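Local coordinates for 2S Albumin protein (Dolichos, PDB 6IX1), which is a seed albumin with a hemopexin-type beta-propeller fold, probably serving in storage, with any ligand-binding role of the fold left open, at residues F8-A13 / I84-G89; Y14-F19 / A173-H178; S47-L52 / T91-L96; S65-A70 / A121-K126. All blocks are in the same frame, centred on the assembly; numbering follows the deposited sequence.

Interaction 1 of 4, residues F8-A13 / I84-G89; sequences FRSSRA and IDYAPG
The ring of Tyr-86 takes Phe-8 over one face. CE1 of Phe-8 lies 3.5 Å from CE2 of Tyr-86, displaced toward the rim, and with the planes at 50° the rings meet obliquely. The two side chains run past each other in opposite senses, and the ring of Tyr-17 meets both.

Polar contacts gather at the phenol end. The backbone N of Ser-11 donates to OH of Tyr-86 over 2.9 Å, arriving at the ring's edge in its plane with an N-H...O angle of 148°. Ser-10 helps to shape that backbone: its OG, anti to the backbone N (chi1 -180°), accepts from N of Arg-12 at 2.9 Å. Ser-11 OG turns to Ser-71.

Looser van der Waals packing finishes the contact at the surface. The chain of Arg-12, bent at chi2, sets its CG 3.8 Å from CB of Pro-88, and the same CB lies beneath the centre of the guanidinium face. CG of Pro-88 also touches OG of Ser-11 at 3.6 Å.

The Ser-10 bond makes an ST turn just after strand 6-9, and the whole is a seam between adjacent blades of a four-bladed hemopexin-type propeller.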
loop_
_atom_site.group_PDB
_atom_site.type_symbol
_atom_site.label_atom_id
_atom_site.label_comp_id
_atom_site.label_asym_id
_atom_site.label_seq_id
_atom_site.Cartn_x
_atom_site.Cartn_y
_atom_site.Cartn_z
ATOM N N PHE A 8 4.298 -0.486 -0.730
ATOM C CA PHE A 8 4.667 -0.137 0.645
ATOM C C PHE A 8 6.019 0.554 0.659
ATOM O O PHE A 8 6.842 0.397 -0.265
ATOM C CB PHE A 8 4.599 -1.355 1.583
ATOM C CG PHE A 8 5.626 -2.444 1.411
ATOM C CD1 PHE A 8 6.928 -2.283 1.889
ATOM C CD2 PHE A 8 5.252 -3.599 0.773
ATOM C CE1 PHE A 8 7.834 -3.315 1.737
ATOM C CE2 PHE A 8 6.178 -4.644 0.674
ATOM C CZ PHE A 8 7.474 -4.477 1.118
ATOM N N ARG A 9 6.207 1.339 1.694
ATOM C CA ARG A 9 7.402 2.144 1.922
ATOM C C ARG A 9 8.479 1.298 2.588
ATOM O O ARG A 9 8.251 0.664 3.632
ATOM C CB ARG A 9 7.009 3.321 2.846
ATOM C CG ARG A 9 8.164 4.222 3.184
ATOM C CD ARG A 9 7.866 5.315 4.155
ATOM N NE ARG A 9 7.410 4.813 5.428
ATOM C CZ ARG A 9 6.956 5.618 6.409
ATOM N NH1 ARG A 9 6.794 6.891 6.216
ATOM N NH2 ARG A 9 6.531 5.041 7.542
ATOM N N SER A 10 9.676 1.268 1.985
ATOM C CA SER A 10 10.767 0.489 2.551
ATOM C C SER A 10 11.341 1.219 3.767
ATOM O O SER A 10 11.345 2.434 3.868
ATOM C CB SER A 10 11.870 0.315 1.539
ATOM O OG SER A 10 12.901 -0.440 2.101
ATOM N N SER A 11 11.963 0.417 4.650
ATOM C CA SER A 11 12.921 0.959 5.634
ATOM C C SER A 11 14.123 1.691 4.998
ATOM O O SER A 11 14.664 2.588 5.620
ATOM C CB SER A 11 13.396 -0.151 6.537
ATOM O OG SER A 11 14.082 -1.102 5.736
ATOM N N ARG A 12 14.423 1.389 3.752
ATOM C CA ARG A 12 15.530 2.077 3.049
ATOM C C ARG A 12 15.062 3.398 2.534
ATOM O O ARG A 12 13.969 3.439 1.852
ATOM C CB ARG A 12 16.012 1.163 1.929
ATOM C CG ARG A 12 16.718 -0.100 2.435
ATOM C CD ARG A 12 18.015 0.174 3.121
ATOM N NE ARG A 12 18.622 -0.929 3.706
ATOM C CZ ARG A 12 19.536 -1.711 3.121
ATOM N NH1 ARG A 12 19.797 -1.565 1.841
ATOM N NH2 ARG A 12 20.141 -2.645 3.826
ATOM N N ALA A 13 15.785 4.461 2.772
ATOM C CA ALA A 13 15.321 5.807 2.464
ATOM C C ALA A 13 14.947 5.918 0.995
ATOM O O ALA A 13 15.695 5.541 0.083
ATOM C CB ALA A 13 16.333 6.841 2.863
ATOM N N ILE A 84 5.449 -10.220 7.115
ATOM C CA ILE A 84 6.761 -10.619 6.554
ATOM C C ILE A 84 7.808 -9.650 7.106
ATOM O O ILE A 84 7.594 -8.462 7.409
ATOM C CB ILE A 84 6.724 -10.707 5.019
ATOM C CG1 ILE A 84 6.673 -9.331 4.353
ATOM C CG2 ILE A 84 5.577 -11.561 4.618
ATOM C CD1 ILE A 84 6.857 -9.350 2.863
ATOM N N ASP A 85 9.030 -10.158 7.079
ATOM C CA ASP A 85 10.272 -9.327 7.101
ATOM C C ASP A 85 10.852 -9.368 5.684
ATOM O O ASP A 85 11.103 -10.462 5.197
ATOM C CB ASP A 85 11.259 -9.803 8.184
ATOM C CG ASP A 85 12.420 -8.815 8.356
ATOM O OD1 ASP A 85 12.994 -8.396 7.366
ATOM O OD2 ASP A 85 12.578 -8.304 9.553
ATOM N N TYR A 86 10.881 -8.250 4.972
ATOM C CA TYR A 86 11.351 -8.187 3.570
ATOM C C TYR A 86 12.883 -7.970 3.514
ATOM O O TYR A 86 13.431 -7.959 2.377
ATOM C CB TYR A 86 10.537 -7.201 2.733
ATOM C CG TYR A 86 10.481 -5.817 3.297
ATOM C CD1 TYR A 86 11.454 -4.903 2.935
ATOM C CD2 TYR A 86 9.474 -5.398 4.153
ATOM C CE1 TYR A 86 11.457 -3.635 3.478
ATOM C CE2 TYR A 86 9.472 -4.145 4.710
ATOM C CZ TYR A 86 10.462 -3.265 4.367
ATOM O OH TYR A 86 10.487 -2.017 4.888
ATOM N N ALA A 87 13.577 -7.787 4.639
ATOM C CA ALA A 87 15.064 -7.948 4.736
ATOM C C ALA A 87 15.819 -7.299 3.591
ATOM O O ALA A 87 16.546 -7.973 2.854
ATOM C CB ALA A 87 15.402 -9.430 4.954
ATOM N N PRO A 88 15.756 -5.985 3.404
ATOM C CA PRO A 88 16.407 -5.353 2.267
ATOM C C PRO A 88 17.910 -5.578 2.244
ATOM O O PRO A 88 18.574 -5.665 3.288
ATOM C CB PRO A 88 16.128 -3.870 2.402
ATOM C CG PRO A 88 15.149 -3.748 3.462
ATOM C CD PRO A 88 15.070 -5.037 4.206
ATOM N N GLY A 89 18.383 -5.814 1.047
ATOM C CA GLY A 89 19.840 -5.967 0.824
ATOM C C GLY A 89 20.311 -7.372 1.124
ATOM O O GLY A 89 21.476 -7.598 1.053
#

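Interaction 2 of 4, residues Y14-F19 / A173-H178; sequences YEVYFF and ASFASH
This is the closing seam of the four-bladed propeller, where strand 15-20 of the first blade faces strand 173-176 of the last. The touching parts run nearly opposite ways, 166° apart, but meet through side chains.

In the buried half, Val-16 drives a methyl into the face of Phe-175. Its CG2 stands 3.5 Å from the centroid of the Phe-175 ring and only 1° off the normal, a CH-pi contact nearly equidistant from all six ring carbons. With chi1 60° Val-16 sets CG2 anti to the backbone N, which aims this branch at the ring. Phe-18 adds its CE1 against CE1 of Phe-175 at 3.8 Å, the two rings steeply inclined. Were Phe-175 cut back to an alanine, the Val-16 methyl would probably lose its aromatic seat and a gap would open beside Phe-18.

Toward the surface, CB of His-178 sits 3.6 Å from the Tyr-14 ring centroid, a second CH-pi contact over a face. The imidazole in turn lies under the backbone N of Tyr-14, while CE1 of His-178 points its edge at O of Glu-15, 3.3 Å away. Both ring nitrogens have partners: ND1 with Tyr-29 OH, NE2 with Ser-10 O.

Around this seam, Ala-7 of strand 6-9 touches Phe-18 and Phe-175, Tyr-184 of strand 182-187 stacks on Phe-175, and Val-27 of strand 23-28 packs on Val-16.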
loop_
_atom_site.group_PDB
_atom_site.type_symbol
_atom_site.label_atom_id
_atom_site.label_comp_id
_atom_site.label_asym_id
_atom_site.label_seq_id
_atom_site.Cartn_x
_atom_site.Cartn_y
_atom_site.Cartn_z
ATOM N N TYR A 14 13.770 6.476 0.764
ATOM C CA TYR A 14 13.286 6.767 -0.594
ATOM C C TYR A 14 13.253 5.558 -1.513
ATOM O O TYR A 14 13.310 5.717 -2.723
ATOM C CB TYR A 14 13.943 8.015 -1.214
ATOM C CG TYR A 14 13.519 9.243 -0.459
ATOM C CD1 TYR A 14 12.322 9.853 -0.775
ATOM C CD2 TYR A 14 14.217 9.795 0.609
ATOM C CE1 TYR A 14 11.826 10.899 -0.004
ATOM C CE2 TYR A 14 13.723 10.825 1.396
ATOM C CZ TYR A 14 12.528 11.414 1.061
ATOM O OH TYR A 14 12.013 12.478 1.767
ATOM N N GLU A 15 12.972 4.406 -0.919
ATOM C CA GLU A 15 12.652 3.203 -1.695
ATOM C C GLU A 15 11.179 2.798 -1.455
ATOM O O GLU A 15 10.707 2.812 -0.302
ATOM C CB GLU A 15 13.598 2.043 -1.366
ATOM C CG GLU A 15 15.006 2.381 -1.711
ATOM C CD GLU A 15 16.022 1.256 -1.551
ATOM O OE1 GLU A 15 15.643 0.087 -1.689
ATOM O OE2 GLU A 15 17.224 1.619 -1.426
ATOM N N VAL A 16 10.551 2.365 -2.541
ATOM C CA VAL A 16 9.156 1.903 -2.526
ATOM C C VAL A 16 9.104 0.582 -3.317
ATOM O O VAL A 16 9.833 0.377 -4.300
ATOM C CB VAL A 16 8.162 2.945 -3.087
ATOM C CG1 VAL A 16 8.470 3.337 -4.558
ATOM C CG2 VAL A 16 6.724 2.441 -2.997
ATOM N N TYR A 17 8.278 -0.328 -2.812
ATOM C CA TYR A 17 7.940 -1.552 -3.529
ATOM C C TYR A 17 6.559 -1.412 -4.164
ATOM O O TYR A 17 5.613 -1.026 -3.471
ATOM C CB TYR A 17 7.932 -2.743 -2.568
ATOM C CG TYR A 17 9.276 -3.139 -2.005
ATOM C CD1 TYR A 17 9.735 -2.522 -0.879
ATOM C CD2 TYR A 17 10.114 -4.073 -2.607
ATOM C CE1 TYR A 17 10.962 -2.808 -0.317
ATOM C CE2 TYR A 17 11.341 -4.392 -2.036
ATOM C CZ TYR A 17 11.793 -3.720 -0.900
ATOM O OH TYR A 17 13.008 -3.951 -0.308
ATOM N N PHE A 18 6.467 -1.686 -5.442
ATOM C CA PHE A 18 5.217 -1.692 -6.196
ATOM C C PHE A 18 4.935 -3.091 -6.695
ATOM O O PHE A 18 5.806 -3.668 -7.342
ATOM C CB PHE A 18 5.228 -0.768 -7.411
ATOM C CG PHE A 18 5.340 0.706 -7.143
ATOM C CD1 PHE A 18 4.513 1.321 -6.284
ATOM C CD2 PHE A 18 6.234 1.505 -7.815
ATOM C CE1 PHE A 18 4.564 2.676 -6.071
ATOM C CE2 PHE A 18 6.253 2.863 -7.665
ATOM C CZ PHE A 18 5.414 3.460 -6.769
ATOM N N PHE A 19 3.718 -3.568 -6.413
ATOM C CA PHE A 19 3.266 -4.896 -6.885
ATOM C C PHE A 19 2.252 -4.747 -8.007
ATOM O O PHE A 19 1.337 -3.902 -7.937
ATOM C CB PHE A 19 2.654 -5.686 -5.705
ATOM C CG PHE A 19 3.695 -5.885 -4.642
ATOM C CD1 PHE A 19 4.577 -6.931 -4.700
ATOM C CD2 PHE A 19 3.824 -4.974 -3.645
ATOM C CE1 PHE A 19 5.602 -7.046 -3.772
ATOM C CE2 PHE A 19 4.847 -5.100 -2.714
ATOM C CZ PHE A 19 5.724 -6.133 -2.792
ATOM N N ALA A 173 -4.151 1.371 -4.614
ATOM C CA ALA A 173 -2.852 1.131 -3.967
ATOM C C ALA A 173 -2.425 2.435 -3.315
ATOM O O ALA A 173 -2.903 3.520 -3.738
ATOM C CB ALA A 173 -1.784 0.660 -4.967
ATOM N N SER A 174 -1.524 2.373 -2.361
ATOM C CA SER A 174 -1.068 3.595 -1.687
ATOM C C SER A 174 0.193 3.254 -0.913
ATOM O O SER A 174 0.347 2.140 -0.503
ATOM C CB SER A 174 -2.165 4.138 -0.727
ATOM O OG SER A 174 -2.654 3.109 0.175
ATOM N N PHE A 175 0.955 4.282 -0.663
ATOM C CA PHE A 175 2.030 4.139 0.336
ATOM C C PHE A 175 2.348 5.490 0.967
ATOM O O PHE A 175 2.182 6.555 0.364
ATOM C CB PHE A 175 3.296 3.509 -0.296
ATOM C CG PHE A 175 4.085 4.377 -1.215
ATOM C CD1 PHE A 175 3.682 4.549 -2.520
ATOM C CD2 PHE A 175 5.255 4.980 -0.780
ATOM C CE1 PHE A 175 4.439 5.338 -3.391
ATOM C CE2 PHE A 175 5.982 5.795 -1.645
ATOM C CZ PHE A 175 5.572 5.997 -2.918
ATOM N N ALA A 176 2.837 5.430 2.180
ATOM C CA ALA A 176 3.296 6.623 2.846
ATOM C C ALA A 176 4.685 7.012 2.315
ATOM O O ALA A 176 5.533 6.144 2.120
ATOM C CB ALA A 176 3.471 6.310 4.312
ATOM N N SER A 177 4.877 8.291 2.098
ATOM C CA SER A 177 6.206 8.764 1.653
ATOM C C SER A 177 7.216 8.785 2.781
ATOM O O SER A 177 6.825 8.869 3.950
ATOM C CB SER A 177 6.056 10.165 1.098
ATOM O OG SER A 177 7.248 10.622 0.582
ATOM N N HIS A 178 8.482 8.733 2.420
ATOM C CA HIS A 178 9.530 9.078 3.388
ATOM C C HIS A 178 9.493 10.545 3.790
ATOM O O HIS A 178 10.057 10.893 4.805
ATOM C CB HIS A 178 10.904 8.712 2.772
ATOM C CG HIS A 178 11.117 7.223 2.747
ATOM N ND1 HIS A 178 10.709 6.428 1.717
ATOM C CD2 HIS A 178 11.688 6.397 3.664
ATOM C CE1 HIS A 178 11.056 5.181 1.972
ATOM N NE2 HIS A 178 11.634 5.136 3.141
#

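Interaction 3 of 4, residues S47-L52 / T91-L96; sequences SGFPSL and TNDKIL
OD2 of Asp-93 is gripped twice by one residue, Ser-51. The hydroxyl OG of Ser-51 donates to OD2 of Asp-93 over 2.6 Å on the anti side, and the backbone N of Ser-51 donates to the same oxygen over 2.9 Å on the syn side; both donors stand somewhat out of the carboxylate plane. With OG placed between its own N and carbonyl carbon (chi1 64°), Ser-51 can present hydroxyl and amide together.

A water lies 2.7 Å from OD1 of Asp-93 and 2.8 Å from O of Gly-48, bridging the two by hydrogen bonds, so the carboxylate reaches back to the last residue of the short helix 45-48. CD of Pro-50 packs against OD1 of Asp-93 at 3.5 Å.

Beyond the carboxylate the contact is van der Waals packing. CD2 of Leu-52 meets CG1 of Ile-95 at 4.0 Å, and CD1 of Ile-95 rests 3.4 Å from O of Ser-51. With an asparagine in place of Asp-93 the negative charge is gone, and one Ser-51 donor would probably face an NH2 group, freeing the 50-52 turn to shift.

Strand 94-95 pairs with strand 80-85, so this joins the turn after one blade's helix to the next blade's sheet. Because two donors and a water surround the carboxylate, its charged form is probably stabilised, pinning the aspartate and the 3-10 turn to one another.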
loop_
_atom_site.group_PDB
_atom_site.type_symbol
_atom_site.label_atom_id
_atom_site.label_comp_id
_atom_site.label_asym_id
_atom_site.label_seq_id
_atom_site.Cartn_x
_atom_site.Cartn_y
_atom_site.Cartn_z
ATOM N N SER A 47 10.331 -14.768 -6.791
ATOM C CA SER A 47 11.803 -14.672 -6.923
ATOM C C SER A 47 12.374 -13.727 -5.870
ATOM O O SER A 47 13.346 -14.082 -5.140
ATOM C CB SER A 47 12.129 -14.203 -8.323
ATOM O OG SER A 47 13.519 -13.929 -8.466
ATOM N N GLY A 48 11.815 -12.527 -5.789
ATOM C CA GLY A 48 12.297 -11.490 -4.855
ATOM C C GLY A 48 12.166 -11.922 -3.431
ATOM O O GLY A 48 12.987 -11.456 -2.614
ATOM N N PHE A 49 11.099 -12.658 -3.148
ATOM C CA PHE A 49 10.693 -13.060 -1.779
ATOM C C PHE A 49 10.452 -14.546 -1.757
ATOM O O PHE A 49 9.303 -15.006 -1.736
ATOM C CB PHE A 49 9.458 -12.236 -1.408
ATOM C CG PHE A 49 9.728 -10.756 -1.528
ATOM C CD1 PHE A 49 10.557 -10.090 -0.615
ATOM C CD2 PHE A 49 9.226 -10.073 -2.594
ATOM C CE1 PHE A 49 10.886 -8.752 -0.800
ATOM C CE2 PHE A 49 9.553 -8.761 -2.797
ATOM C CZ PHE A 49 10.349 -8.095 -1.883
ATOM N N PRO A 50 11.541 -15.329 -1.716
ATOM C CA PRO A 50 11.359 -16.768 -1.758
ATOM C C PRO A 50 10.504 -17.312 -0.622
ATOM O O PRO A 50 9.891 -18.373 -0.789
ATOM C CB PRO A 50 12.763 -17.335 -1.779
ATOM C CG PRO A 50 13.597 -16.255 -2.395
ATOM C CD PRO A 50 12.960 -14.953 -1.956
ATOM N N SER A 51 10.453 -16.614 0.498
ATOM C CA SER A 51 9.571 -17.012 1.631
ATOM C C SER A 51 8.118 -17.102 1.164
ATOM O O SER A 51 7.337 -17.793 1.829
ATOM C CB SER A 51 9.737 -16.095 2.827
ATOM O OG SER A 51 9.342 -14.786 2.561
ATOM N N LEU A 52 7.737 -16.397 0.103
ATOM C CA LEU A 52 6.358 -16.322 -0.385
ATOM C C LEU A 52 6.120 -17.294 -1.539
ATOM O O LEU A 52 5.006 -17.383 -2.054
ATOM C CB LEU A 52 6.079 -14.881 -0.817
ATOM C CG LEU A 52 6.238 -13.835 0.273
ATOM C CD1 LEU A 52 5.867 -12.448 -0.290
ATOM C CD2 LEU A 52 5.331 -14.218 1.407
ATOM N N THR A 91 18.944 -11.891 1.365
ATOM C CA THR A 91 18.042 -12.982 0.998
ATOM C C THR A 91 17.371 -13.572 2.260
ATOM O O THR A 91 17.206 -14.823 2.352
ATOM C CB THR A 91 18.832 -14.053 0.250
ATOM O OG1 THR A 91 19.800 -14.560 1.192
ATOM C CG2 THR A 91 19.385 -13.489 -1.031
ATOM N N ASN A 92 17.254 -12.791 3.308
ATOM C CA ASN A 92 16.788 -13.268 4.621
ATOM C C ASN A 92 15.315 -12.889 4.786
ATOM O O ASN A 92 14.913 -12.766 5.967
ATOM C CB ASN A 92 17.687 -12.753 5.751
ATOM C CG ASN A 92 19.111 -13.274 5.655
ATOM O OD1 ASN A 92 19.315 -14.434 5.303
ATOM N ND2 ASN A 92 20.091 -12.441 5.946
ATOM N N ASP A 93 14.532 -12.742 3.702
ATOM C CA ASP A 93 13.073 -12.480 3.908
ATOM C C ASP A 93 12.440 -13.706 4.590
ATOM O O ASP A 93 12.826 -14.875 4.375
ATOM C CB ASP A 93 12.351 -12.197 2.583
ATOM C CG ASP A 93 12.465 -13.379 1.613
ATOM O OD1 ASP A 93 13.636 -13.574 1.139
ATOM O OD2 ASP A 93 11.484 -14.038 1.247
ATOM N N LYS A 94 11.393 -13.486 5.364
ATOM C CA LYS A 94 10.724 -14.618 6.013
ATOM C C LYS A 94 9.319 -14.177 6.430
ATOM O O LYS A 94 9.076 -12.987 6.740
ATOM C CB LYS A 94 11.533 -15.087 7.216
ATOM C CG LYS A 94 11.819 -13.949 8.180
ATOM C CD LYS A 94 12.358 -14.364 9.550
ATOM C CE LYS A 94 11.541 -15.451 10.218
ATOM N NZ LYS A 94 12.092 -15.905 11.526
ATOM N N ILE A 95 8.449 -15.169 6.515
ATOM C CA ILE A 95 7.079 -14.991 7.009
ATOM C C ILE A 95 7.142 -15.017 8.524
ATOM O O ILE A 95 7.575 -16.078 9.107
ATOM C CB ILE A 95 6.129 -16.033 6.459
ATOM C CG1 ILE A 95 6.043 -15.989 4.939
ATOM C CG2 ILE A 95 4.796 -15.866 7.144
ATOM C CD1 ILE A 95 5.122 -16.987 4.326
ATOM N N LEU A 96 6.743 -13.937 9.165
ATOM C CA LEU A 96 6.654 -13.832 10.635
ATOM C C LEU A 96 5.299 -14.325 11.197
ATOM O O LEU A 96 5.285 -14.828 12.367
ATOM C CB LEU A 96 6.846 -12.367 11.031
ATOM C CG LEU A 96 8.154 -11.754 10.614
ATOM C CD1 LEU A 96 8.117 -10.269 10.866
ATOM C CD2 LEU A 96 9.329 -12.494 11.290
HETATM O O HOH W 1 14.465 -11.421 -0.295
#

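Interaction 4 of 4, residues S65-A70 / A121-K126; sequences SFDTEA and AFRSTK
Strands 65-67 and 121-123 run side by side in the same direction, their axes 3° from parallel and 5.8 Å apart at closest approach, with Phe-66 level with Phe-122, yet no direct backbone hydrogen bond joins them.

Instead a water stands between: it donates to OD1 of Asp-67 at 2.6 Å and accepts from N of Arg-123 at 3.1 Å. The same OD1 also receives the backbone N of Arg-9. Earlier on the strands, CB of Ala-121 presses on CD2 of Phe-66 at 3.6 Å, approaching the ring obliquely.

These are the innermost strands of the second and third blades, lining the centre of the four-bladed hemopexin-type propeller; segment 121-126 belongs to a hemopexin repeat sequence. Neighbouring blades here meet by side chains and water, each inner strand keeping its backbone pairing for its own sheet, as Phe-66 does with Tyr-74 and Phe-122 with Tyr-131.

Arg-123 reaches across to the other segment. Its CG lies anti to the backbone N (chi1 -177°) and the chain then bends at chi2, carrying NE to within 2.9 Å of O of Thr-68. That bond is nearly straight at 174°, using a carbonyl lone pair and lying in the guanidinium plane. On the way, the aliphatic part of Arg-123 crosses Asp-67 at about a right angle, with CB 3.6 Å from OD2 of Asp-67 and CD 3.5 Å from O of Asp-67. That carbonyl oxygen is buried without a hydrogen-bond partner. At its far end the guanidinium turns to its own segment's side, where NH1 of Arg-123 bonds to O of Gly-127.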
loop_
_atom_site.group_PDB
_atom_site.type_symbol
_atom_site.label_atom_id
_atom_site.label_comp_id
_atom_site.label_asym_id
_atom_site.label_seq_id
_atom_site.Cartn_x
_atom_site.Cartn_y
_atom_site.Cartn_z
ATOM N N SER A 65 -0.879 -4.054 0.714
ATOM C CA SER A 65 0.293 -4.162 1.596
ATOM C C SER A 65 0.438 -2.913 2.411
ATOM O O SER A 65 -0.027 -1.893 1.952
ATOM C CB SER A 65 1.558 -4.382 0.821
ATOM O OG SER A 65 1.765 -3.426 -0.223
ATOM N N PHE A 66 1.145 -3.016 3.541
ATOM C CA PHE A 66 1.607 -1.837 4.268
ATOM C C PHE A 66 2.826 -2.174 5.097
ATOM O O PHE A 66 2.878 -3.202 5.716
ATOM C CB PHE A 66 0.502 -1.195 5.109
ATOM C CG PHE A 66 -0.198 -2.079 6.095
ATOM C CD1 PHE A 66 0.336 -2.208 7.385
ATOM C CD2 PHE A 66 -1.346 -2.775 5.787
ATOM C CE1 PHE A 66 -0.308 -2.966 8.346
ATOM C CE2 PHE A 66 -1.973 -3.578 6.757
ATOM C CZ PHE A 66 -1.504 -3.612 8.035
ATOM N N ASP A 67 3.679 -1.185 5.157
ATOM C CA ASP A 67 4.841 -1.268 6.062
ATOM C C ASP A 67 4.376 -0.981 7.509
ATOM O O ASP A 67 3.443 -0.180 7.722
ATOM C CB ASP A 67 5.938 -0.294 5.653
ATOM C CG ASP A 67 5.417 1.110 5.314
ATOM O OD1 ASP A 67 4.622 1.233 4.279
ATOM O OD2 ASP A 67 5.708 2.086 6.053
ATOM N N THR A 68 5.108 -1.562 8.493
ATOM C CA THR A 68 4.777 -1.294 9.896
ATOM C C THR A 68 5.942 -0.573 10.564
ATOM O O THR A 68 5.870 0.660 10.744
ATOM C CB THR A 68 4.398 -2.616 10.600
ATOM O OG1 THR A 68 5.446 -3.539 10.386
ATOM C CG2 THR A 68 3.111 -3.167 10.069
ATOM N N GLU A 69 6.978 -1.349 10.855
ATOM C CA GLU A 69 8.199 -0.810 11.470
ATOM C C GLU A 69 9.387 -1.617 10.924
ATOM O O GLU A 69 9.229 -2.706 10.424
ATOM C CB GLU A 69 8.079 -0.866 13.016
ATOM C CG GLU A 69 7.909 -2.290 13.543
ATOM C CD GLU A 69 7.666 -2.329 15.034
ATOM O OE1 GLU A 69 6.750 -1.645 15.489
ATOM O OE2 GLU A 69 8.458 -2.970 15.738
ATOM N N ALA A 70 10.588 -1.128 11.223
ATOM C CA ALA A 70 11.785 -1.883 10.839
ATOM C C ALA A 70 11.665 -2.294 9.365
ATOM O O ALA A 70 11.185 -1.478 8.559
ATOM C CB ALA A 70 12.071 -2.986 11.821
ATOM N N ALA A 121 -3.817 0.336 1.591
ATOM C CA ALA A 121 -3.466 0.717 2.927
ATOM C C ALA A 121 -2.246 1.594 2.935
ATOM O O ALA A 121 -1.419 1.435 2.007
ATOM C CB ALA A 121 -3.185 -0.483 3.735
ATOM N N PHE A 122 -2.031 2.403 3.953
ATOM C CA PHE A 122 -0.745 3.103 4.047
ATOM C C PHE A 122 -0.492 3.435 5.479
ATOM O O PHE A 122 -1.463 3.551 6.257
ATOM C CB PHE A 122 -0.620 4.335 3.157
ATOM C CG PHE A 122 -1.464 5.537 3.458
ATOM C CD1 PHE A 122 -1.083 6.475 4.354
ATOM C CD2 PHE A 122 -2.684 5.726 2.825
ATOM C CE1 PHE A 122 -1.850 7.593 4.557
ATOM C CE2 PHE A 122 -3.448 6.854 2.967
ATOM C CZ PHE A 122 -3.032 7.751 3.902
ATOM N N ARG A 123 0.757 3.580 5.847
ATOM C CA ARG A 123 1.181 3.858 7.213
ATOM C C ARG A 123 0.972 5.304 7.601
ATOM O O ARG A 123 1.392 6.225 6.896
ATOM C CB ARG A 123 2.653 3.469 7.282
ATOM C CG ARG A 123 3.324 3.605 8.656
ATOM C CD ARG A 123 2.812 2.648 9.668
ATOM N NE ARG A 123 3.647 2.580 10.825
ATOM C CZ ARG A 123 3.580 3.352 11.927
ATOM N NH1 ARG A 123 2.564 4.200 12.072
ATOM N NH2 ARG A 123 4.393 3.210 12.937
ATOM N N SER A 124 0.292 5.499 8.720
ATOM C CA SER A 124 0.012 6.842 9.216
ATOM C C SER A 124 1.235 7.382 9.934
ATOM O O SER A 124 2.120 6.655 10.435
ATOM C CB SER A 124 -1.190 6.807 10.143
ATOM O OG SER A 124 -1.537 8.095 10.629
ATOM N N THR A 125 1.308 8.675 10.148
ATOM C CA THR A 125 2.206 9.261 11.105
ATOM C C THR A 125 1.645 9.151 12.536
ATOM O O THR A 125 2.418 9.435 13.416
ATOM C CB THR A 125 2.394 10.745 10.786
ATOM O OG1 THR A 125 1.109 11.351 10.742
ATOM C CG2 THR A 125 3.127 11.011 9.474
ATOM N N LYS A 126 0.366 8.844 12.720
ATOM C CA LYS A 126 -0.245 8.807 14.094
ATOM C C LYS A 126 0.068 7.414 14.720
ATOM O O LYS A 126 -0.545 6.406 14.327
ATOM C CB LYS A 126 -1.751 9.087 14.041
ATOM C CG LYS A 126 -2.426 9.260 15.406
ATOM C CD LYS A 126 -3.761 9.930 15.413
ATOM C CE LYS A 126 -4.876 9.155 14.667
ATOM N NZ LYS A 126 -6.254 9.772 14.736
HETATM O O HOH W 2 2.679 2.766 3.606
#

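In the fold
Interactions 2 and 4 lie near the middle of the propeller, interaction 1 farther out, and interaction 3 farthest, toward the rim, its centre 18 Å from that of the chain. Interaction 4 is buried; the others are partly so. Strands 6-9 and 15-20 are neighbours in one sheet and tie interaction 1 to interaction 2, with a probable backbone hydrogen bond from Ser-10 N to Glu-15 O. Strands 80-85 and 94-95 link interaction 1 to interaction 3. Arg-9 reaches across to interaction 4 with a salt bridge to Asp-67. Aromatic and CH-pi packing carries interaction 2, carboxylate bonding interaction 3, and interactions 1 and 4 mix apolar contact with one direct hydrogen bond each.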